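Local coordinates for protein Bm4233, isoform b (Brugia malayi, PDB 6ANY) that probably binds and carries sterols or related lipids as a secreted CAP-family venom allergen-like protein of a filarial worm, and is a vaccine candidate for lymphatic filariasis, at residues Glu56-Arg61 against Ile163-Pro168; Asn64-Gly69 against Thr152-Gly157; Phe68-Ser71 against Gln75-Gly78; Phe135-Met138 against Lys142-Lys145. All coordinates share one frame; numbering follows the deposited sequence.

Contact 1. Residues Glu56-Arg61 against Ile163-Pro168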
# COMPACT_ATOMS: atom_id res chain seq x y z
N GLU A 56 3.28 12.03 1.74
CA GLU A 56 4.59 12.00 1.16
C GLU A 56 5.53 12.78 1.98
O GLU A 56 6.67 12.39 2.10
CB GLU A 56 4.56 12.53 -0.28
CG GLU A 56 5.87 13.10 -0.78
CD GLU A 56 5.88 13.31 -2.29
OE1 GLU A 56 4.86 13.38 -2.96
OE2 GLU A 56 6.96 13.47 -2.87
N ASN A 57 5.12 13.94 2.49
CA ASN A 57 6.04 14.74 3.31
C ASN A 57 6.48 14.01 4.61
O ASN A 57 7.68 14.05 4.98
CB ASN A 57 5.47 16.16 3.64
CG ASN A 57 5.31 17.05 2.39
OD1 ASN A 57 5.91 16.76 1.36
ND2 ASN A 57 4.42 18.06 2.45
N SER A 58 5.56 13.34 5.30
CA SER A 58 5.94 12.65 6.50
C SER A 58 6.79 11.42 6.17
O SER A 58 7.78 11.11 6.89
CB SER A 58 4.74 12.24 7.35
OG SER A 58 3.82 11.54 6.55
N ALA A 59 6.42 10.71 5.11
CA ALA A 59 7.18 9.52 4.67
C ALA A 59 8.58 9.88 4.21
O ALA A 59 9.52 9.18 4.52
CB ALA A 59 6.45 8.85 3.56
N GLN A 60 8.70 10.96 3.45
CA GLN A 60 10.00 11.49 3.00
C GLN A 60 10.87 11.90 4.18
O GLN A 60 12.08 11.60 4.17
CB GLN A 60 9.81 12.71 2.05
CG GLN A 60 11.07 13.12 1.38
CD GLN A 60 11.65 12.02 0.52
OE1 GLN A 60 10.99 11.55 -0.35
NE2 GLN A 60 12.89 11.61 0.78
N ARG A 61 10.29 12.55 5.20
CA ARG A 61 11.08 12.95 6.35
C ARG A 61 11.75 11.74 6.97
O ARG A 61 12.91 11.85 7.37
CB ARG A 61 10.33 13.75 7.42
CG ARG A 61 10.11 15.21 7.00
CD ARG A 61 9.42 16.03 8.10
NE ARG A 61 8.02 15.63 8.29
CZ ARG A 61 6.93 16.21 7.73
NH1 ARG A 61 7.02 17.25 6.90
NH2 ARG A 61 5.74 15.73 8.00
N ILE A 163 9.70 4.53 1.80
CA ILE A 163 8.75 4.59 2.90
C ILE A 163 7.39 5.05 2.37
O ILE A 163 7.28 6.03 1.68
CB ILE A 163 9.20 5.59 4.00
CG1 ILE A 163 10.68 5.38 4.41
CG2 ILE A 163 8.24 5.55 5.16
CD1 ILE A 163 11.01 4.10 5.09
N CYS A 164 6.35 4.30 2.68
CA CYS A 164 4.99 4.68 2.29
C CYS A 164 4.16 4.82 3.54
O CYS A 164 4.23 3.94 4.44
CB CYS A 164 4.39 3.70 1.29
SG CYS A 164 4.97 3.79 -0.40
N HIS A 165 3.40 5.91 3.59
CA HIS A 165 2.38 6.20 4.62
C HIS A 165 0.96 6.13 4.08
O HIS A 165 0.67 6.57 2.97
CB HIS A 165 2.61 7.57 5.21
CG HIS A 165 3.77 7.62 6.15
ND1 HIS A 165 4.22 8.78 6.73
CD2 HIS A 165 4.55 6.63 6.64
CE1 HIS A 165 5.22 8.51 7.54
NE2 HIS A 165 5.42 7.21 7.52
N TYR A 166 0.07 5.58 4.90
CA TYR A 166 -1.32 5.29 4.48
C TYR A 166 -2.28 5.87 5.46
O TYR A 166 -2.05 5.79 6.66
CB TYR A 166 -1.56 3.79 4.40
CG TYR A 166 -0.51 3.01 3.60
CD1 TYR A 166 0.75 2.77 4.10
CD2 TYR A 166 -0.80 2.53 2.33
CE1 TYR A 166 1.69 2.07 3.37
CE2 TYR A 166 0.12 1.86 1.60
CZ TYR A 166 1.36 1.62 2.11
OH TYR A 166 2.20 0.90 1.29
N SER A 167 -3.38 6.42 4.96
CA SER A 167 -4.41 6.98 5.84
C SER A 167 -5.80 6.80 5.24
O SER A 167 -6.02 7.05 4.05
CB SER A 167 -4.15 8.47 6.10
OG SER A 167 -5.18 9.04 6.87
N PRO A 168 -6.75 6.36 6.06
CA PRO A 168 -6.49 6.06 7.47
C PRO A 168 -5.69 4.77 7.60
O PRO A 168 -5.64 3.96 6.68
CB PRO A 168 -7.89 5.86 8.05
CG PRO A 168 -8.71 5.39 6.90
CD PRO A 168 -8.15 6.09 5.69
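Helix 56-61 runs across strand 163-167 with A59 facing I163 and H165. The two axes come within 7.3 Å, and their N-to-C directions differ by 144°, so the pair is roughly antiparallel. The nearest alpha carbons are A59 CA and I163 CA, 5.5 Å apart. This is helix-on-sheet packing in the alpha-beta-alpha sandwich of the CAP fold. The strand enters the C-H-Y-x-P sequence that is a signature of the family. Small A59 lets the helix lie close. Its CB sits 3.5 Å from I163 O and touches I163 CG2 at 4.1 Å. The rest of the isoleucine turns off toward W62 and A63 of the same helix. A59 CB also lies over the H165 ring, 4.0 Å from the centroid and 15° off the normal, a CH-pi contact. The imidazole is held at its edge too. Its ND1 donates to S58 OG at 2.8 Å, with the oxygen almost in the ring plane. S58 OG lies between its own backbone N and carbonyl carbon (chi1 52°), where it also bonds to L55 O one turn back. H165 NE2 is hydrogen-bonded to E81 OE2 of strand 80-87. Both ring nitrogens are thus engaged, which fixes the ring's rotation. A59 N lies 3.3 Å from H165 ND1, but the angle is too poor for a hydrogen bond.

Contact 2. Residues Asn64-Gly69 against Thr152-Gly157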
# COMPACT_ATOMS: atom_id res chain seq x y z
N ASN A 64 14.64 10.12 4.57
CA ASN A 64 15.87 10.90 4.72
C ASN A 64 16.79 10.41 5.83
O ASN A 64 17.95 10.63 5.73
CB ASN A 64 15.49 12.39 5.03
CG ASN A 64 14.89 13.11 3.81
OD1 ASN A 64 14.91 12.56 2.69
ND2 ASN A 64 14.33 14.27 4.00
N GLN A 65 16.26 9.74 6.86
CA GLN A 65 17.09 9.18 7.93
C GLN A 65 17.94 8.00 7.52
O GLN A 65 18.91 7.73 8.22
CB GLN A 65 16.25 8.76 9.13
CG GLN A 65 15.41 9.82 9.76
CD GLN A 65 16.19 11.06 10.07
OE1 GLN A 65 17.19 11.03 10.80
NE2 GLN A 65 15.73 12.17 9.52
N CYS A 66 17.59 7.32 6.40
CA CYS A 66 18.28 6.14 5.92
C CYS A 66 18.31 5.03 7.00
O CYS A 66 19.32 4.38 7.24
CB CYS A 66 19.67 6.49 5.44
SG CYS A 66 19.66 7.46 3.93
N VAL A 67 17.17 4.82 7.64
CA VAL A 67 17.07 3.79 8.63
C VAL A 67 16.05 2.80 8.19
O VAL A 67 14.86 3.16 7.98
CB VAL A 67 16.61 4.38 9.98
CG1 VAL A 67 16.36 3.29 11.00
CG2 VAL A 67 17.68 5.33 10.58
N PHE A 68 16.45 1.53 8.12
CA PHE A 68 15.52 0.46 7.80
C PHE A 68 14.76 0.09 9.03
O PHE A 68 15.16 -0.84 9.79
CB PHE A 68 16.28 -0.77 7.27
CG PHE A 68 15.39 -1.89 6.86
CD1 PHE A 68 14.42 -1.71 5.83
CD2 PHE A 68 15.44 -3.11 7.51
CE1 PHE A 68 13.58 -2.76 5.47
CE2 PHE A 68 14.58 -4.19 7.12
CZ PHE A 68 13.67 -4.02 6.09
N GLY A 69 13.67 0.80 9.26
CA GLY A 69 12.80 0.54 10.42
C GLY A 69 11.64 1.50 10.43
O GLY A 69 11.55 2.43 9.62
N THR A 152 17.96 7.53 -1.88
CA THR A 152 18.99 6.73 -2.54
C THR A 152 20.40 7.14 -2.27
O THR A 152 21.33 6.68 -2.94
CB THR A 152 18.77 6.77 -4.07
OG1 THR A 152 18.57 8.13 -4.51
CG2 THR A 152 17.57 5.95 -4.42
N ASN A 153 20.58 8.01 -1.29
CA ASN A 153 21.91 8.46 -0.86
C ASN A 153 22.45 7.64 0.29
O ASN A 153 23.62 7.80 0.64
CB ASN A 153 21.92 9.91 -0.40
CG ASN A 153 20.99 10.11 0.75
OD1 ASN A 153 19.79 9.97 0.56
ND2 ASN A 153 21.51 10.43 1.92
N CYS A 154 21.62 6.75 0.84
CA CYS A 154 21.97 5.92 2.00
C CYS A 154 23.20 5.06 1.70
O CYS A 154 23.39 4.61 0.55
CB CYS A 154 20.78 5.07 2.34
SG CYS A 154 19.21 6.03 2.55
N ASP A 155 24.07 4.90 2.70
CA ASP A 155 25.31 4.11 2.56
C ASP A 155 26.15 4.45 1.35
O ASP A 155 26.40 3.61 0.47
CB ASP A 155 24.95 2.61 2.48
CG ASP A 155 24.39 2.10 3.78
OD1 ASP A 155 24.82 2.61 4.80
OD2 ASP A 155 23.49 1.24 3.80
N GLY A 156 26.51 5.70 1.26
CA GLY A 156 27.25 6.17 0.12
C GLY A 156 26.59 6.02 -1.23
O GLY A 156 27.31 5.78 -2.22
N GLY A 157 25.25 6.10 -1.29
CA GLY A 157 24.50 5.83 -2.52
C GLY A 157 24.28 4.37 -2.88
O GLY A 157 23.93 4.05 -4.02
O HOH W 1 19.59 11.34 3.78
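N64 O accepts a 2.6 Å hydrogen bond from a water, and the same water accepts from N153 ND2 at 2.8 Å. This bridge runs beside the C66-C154 disulfide, the covalent core of the contact. C66 SG and C154 SG are 2.0 Å apart, with a C-S-S-C torsion of -75°, which makes it a left-handed disulfide. The alpha carbons of the two cysteines are 5.4 Å apart. Each sulfur stands beside its own backbone N and anti to the carbonyl carbon, which aims both CB-SG arms at each other. C66 is the first residue to leave helical geometry after helix 53-63, and it does so with positive phi. The bond therefore pins the chain just after that helix. C154 follows strand 145-153 and packs against T159 and I161 of the next strand, 159-167. The disulfide thus joins the chain just after a helix to the turn between two sheet strands. N153 is turned back over its own chain (chi1 60°), and its ND2 comes to 4.0 Å from C66 SG. That is packing beside the sulfur, not a bond. N64 OD1 is held by Q60 NE2 of helix 53-63. No direct hydrogen bond crosses the contact, so the link rests on the covalent bond and one water. Such a link suits a secreted protein, where the oxidised cysteine pair is stable.

Contact 3. Residues Phe68-Ser71 against Gln75-Gly78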
# COMPACT_ATOMS: atom_id res chain seq x y z
N PHE A 68 16.45 1.53 8.12
CA PHE A 68 15.52 0.46 7.80
C PHE A 68 14.76 0.09 9.03
O PHE A 68 15.16 -0.84 9.79
CB PHE A 68 16.28 -0.77 7.27
CG PHE A 68 15.39 -1.89 6.86
CD1 PHE A 68 14.42 -1.71 5.83
CD2 PHE A 68 15.44 -3.11 7.51
CE1 PHE A 68 13.58 -2.76 5.47
CE2 PHE A 68 14.58 -4.19 7.12
CZ PHE A 68 13.67 -4.02 6.09
N GLY A 69 13.67 0.80 9.26
CA GLY A 69 12.80 0.54 10.42
C GLY A 69 11.64 1.50 10.43
O GLY A 69 11.55 2.43 9.62
N HIS A 70 10.76 1.31 11.39
CA HIS A 70 9.64 2.20 11.53
C HIS A 70 10.01 3.56 12.16
O HIS A 70 10.83 3.65 13.09
CB HIS A 70 8.51 1.54 12.38
CG HIS A 70 7.64 0.60 11.59
ND1 HIS A 70 6.90 1.03 10.50
CD2 HIS A 70 7.42 -0.74 11.71
CE1 HIS A 70 6.23 -0.00 10.01
NE2 HIS A 70 6.54 -1.09 10.71
N SER A 71 9.29 4.59 11.75
CA SER A 71 9.39 5.86 12.41
C SER A 71 8.74 5.72 13.76
O SER A 71 8.04 4.78 13.99
CB SER A 71 8.81 7.01 11.61
OG SER A 71 7.46 6.87 11.33
N GLN A 75 4.92 9.93 15.63
CA GLN A 75 4.89 10.61 14.30
C GLN A 75 4.06 9.88 13.26
O GLN A 75 4.01 10.28 12.07
CB GLN A 75 6.31 10.79 13.74
CG GLN A 75 7.42 10.87 14.77
CD GLN A 75 8.62 11.62 14.26
OE1 GLN A 75 9.59 11.05 13.72
NE2 GLN A 75 8.56 12.91 14.40
N ARG A 76 3.42 8.80 13.70
CA ARG A 76 2.59 7.93 12.87
C ARG A 76 1.12 7.87 13.40
O ARG A 76 0.40 6.96 13.06
CB ARG A 76 3.15 6.51 12.89
CG ARG A 76 4.28 6.29 11.93
CD ARG A 76 4.67 4.82 11.87
NE ARG A 76 5.43 4.40 13.04
CZ ARG A 76 5.19 3.31 13.77
NH1 ARG A 76 4.23 2.45 13.46
NH2 ARG A 76 5.96 3.03 14.83
N GLN A 77 0.66 8.84 14.18
CA GLN A 77 -0.69 8.73 14.77
C GLN A 77 -1.76 8.82 13.67
O GLN A 77 -1.75 9.74 12.88
CB GLN A 77 -0.91 9.79 15.86
CG GLN A 77 -0.42 9.37 17.25
CD GLN A 77 0.25 10.49 18.03
OE1 GLN A 77 0.20 11.67 17.64
NE2 GLN A 77 0.87 10.15 19.17
N GLY A 78 -2.66 7.84 13.62
CA GLY A 78 -3.69 7.80 12.57
C GLY A 78 -3.18 7.39 11.20
O GLY A 78 -3.89 7.53 10.23
O HOH W 2 6.41 9.25 10.47
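S71 O takes two hydrogen bonds from R76, one from NE and one from NH2, each 2.8 Å long. The guanidinium presents its side to a single oxygen, so neither bond is straight. The N-H...O angles are 138° at NE and 133° at NH2. NH2 comes nearly in line with the carbonyl, while NE stands above the carbonyl plane. The arginine chain bends at its third torsion (chi3 -75°), which turns the group back to this carbonyl. A water adds a second tie, donating to S71 OG at 2.7 Å and to Q75 O at 3.1 Å. S71 OG also bonds to E81 OE2, and it packs 3.3 Å from R76 CG. H70 comes over the guanidinium face with its CB, 3.8 Å from R76 NH2. R76 NH1 in turn lies over one face of the H70 ring, off toward its rim. H70 ND1 is bonded to E81 OE1. H70 and E81 probably belong to the central cavity known from CAP relatives. R76 NE makes a long, weak ion pair with E81. The turn from S71 to R76, within the loop that leads to strand 80-87, is thus closed by charge-assisted bonds to a backbone oxygen, which probably polarise that carbonyl.

Contact 4. Residues Phe135-Met138 against Lys142-Lys145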
# COMPACT_ATOMS: atom_id res chain seq x y z
N PHE A 135 1.26 -6.22 3.23
CA PHE A 135 0.25 -6.55 2.27
C PHE A 135 -1.14 -6.07 2.76
O PHE A 135 -1.87 -5.48 2.02
CB PHE A 135 0.22 -8.06 2.03
CG PHE A 135 -1.10 -8.54 1.52
CD1 PHE A 135 -1.52 -8.22 0.26
CD2 PHE A 135 -1.92 -9.32 2.32
CE1 PHE A 135 -2.76 -8.67 -0.23
CE2 PHE A 135 -3.16 -9.71 1.89
CZ PHE A 135 -3.59 -9.37 0.63
N THR A 136 -1.48 -6.32 4.02
CA THR A 136 -2.81 -6.01 4.52
C THR A 136 -3.08 -4.51 4.50
O THR A 136 -4.16 -4.10 4.07
CB THR A 136 -3.10 -6.66 5.86
OG1 THR A 136 -2.11 -6.32 6.83
CG2 THR A 136 -3.24 -8.22 5.73
N GLN A 137 -2.05 -3.70 4.77
CA GLN A 137 -2.17 -2.25 4.67
C GLN A 137 -2.39 -1.85 3.22
O GLN A 137 -3.19 -0.97 2.96
CB GLN A 137 -0.95 -1.59 5.28
CG GLN A 137 -0.88 -0.10 5.17
CD GLN A 137 -2.01 0.58 5.89
OE1 GLN A 137 -1.88 0.94 7.09
NE2 GLN A 137 -3.10 0.84 5.17
N MET A 138 -1.66 -2.46 2.28
CA MET A 138 -1.84 -2.12 0.87
C MET A 138 -3.23 -2.54 0.42
O MET A 138 -3.77 -1.97 -0.52
CB MET A 138 -0.82 -2.85 -0.07
CG MET A 138 0.62 -2.41 0.04
SD MET A 138 1.69 -3.24 -1.09
CE MET A 138 1.18 -2.59 -2.71
N LYS A 142 -10.70 0.22 3.78
CA LYS A 142 -10.90 1.57 4.31
C LYS A 142 -9.79 2.64 4.04
O LYS A 142 -10.11 3.84 4.09
CB LYS A 142 -11.24 1.53 5.80
CG LYS A 142 -12.67 1.06 6.08
CD LYS A 142 -12.81 0.83 7.61
CE LYS A 142 -13.97 -0.12 7.98
NZ LYS A 142 -15.17 0.74 8.08
N THR A 143 -8.57 2.23 3.76
CA THR A 143 -7.49 3.18 3.48
C THR A 143 -7.78 3.81 2.12
O THR A 143 -8.18 3.08 1.21
CB THR A 143 -6.12 2.45 3.45
OG1 THR A 143 -5.86 1.89 4.75
CG2 THR A 143 -5.02 3.40 3.05
N HIS A 144 -7.61 5.12 1.99
CA HIS A 144 -7.80 5.80 0.71
C HIS A 144 -6.76 6.82 0.35
O HIS A 144 -6.84 7.41 -0.72
CB HIS A 144 -9.22 6.43 0.57
CG HIS A 144 -9.52 7.54 1.51
ND1 HIS A 144 -9.95 7.33 2.82
CD2 HIS A 144 -9.60 8.88 1.30
CE1 HIS A 144 -10.24 8.51 3.36
NE2 HIS A 144 -10.04 9.45 2.46
N LYS A 145 -5.74 6.98 1.19
CA LYS A 145 -4.68 7.97 0.98
C LYS A 145 -3.32 7.32 1.08
O LYS A 145 -3.07 6.52 1.96
CB LYS A 145 -4.77 9.09 2.02
CG LYS A 145 -6.10 9.82 1.95
CD LYS A 145 -6.15 11.09 2.77
CE LYS A 145 -6.72 10.83 4.17
NZ LYS A 145 -6.98 12.13 4.93
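One side-chain hydrogen bond, from Q137 to T143, carries this contact. Their alpha carbons are 7.7 Å apart, so it is the glutamine's length that spans the space. Q137 NE2 donates to T143 OG1 at 3.0 Å. The oxygen lies in the plane of the amide, but the N-H...O angle is only 131°, so the bond is bent. The two side chains cross at about a right angle. CG of Q137 extends away from the backbone N (chi1 176°), and the chain then bends at the next torsion (chi2 62°) to carry the amide across to the threonine. In the same meeting of groups, T143 CB and CG2 each come to 3.8 Å from Q137 NE2. T143 OG1 is in turn bonded to P168 O. Since it accepts from the glutamine, its own hydrogen can go to that carbonyl. At the other end of the amide, Q137 OE1 accepts from G170 N. Both ends are therefore satisfied in a buried place, which fixes which way the amide is flipped. Q137 and T143 both lie in the H-F-T-Q-M-A-W-G-K-T sequence, which resembles the first CAP signature. Their outer bonds, to P168 O and G170 N, tie it to the second. Just beyond, H144 and K145 both face S167, a classic beta bulge. Q137, M138 and T143 all pack on Y166 of strand 159-167. Q137 and M138 also meet N82 of strand 80-87, and M138 reaches W107 and W108 of helix 99-108.

From the N terminus, helix 53-63 opens contact 1, whose long loop closes at strand 159-167. The other three contacts lie inside that loop. Contact 2 starts just after the helix and closes at the end of strand 145-153. Contact 3 starts from the same stretch, sharing F68 and G69, but closes at once, before strand 80-87. Contact 4 follows in series with contact 3, nested within contact 2, and closes at the start of strand 145-153. Contacts 1 and 4 meet directly, through S167 N with K145 O, probably a hydrogen bond. Contacts 1 and 2 tie helix 53-63 and the chain just after it to neighbouring strands of one sheet.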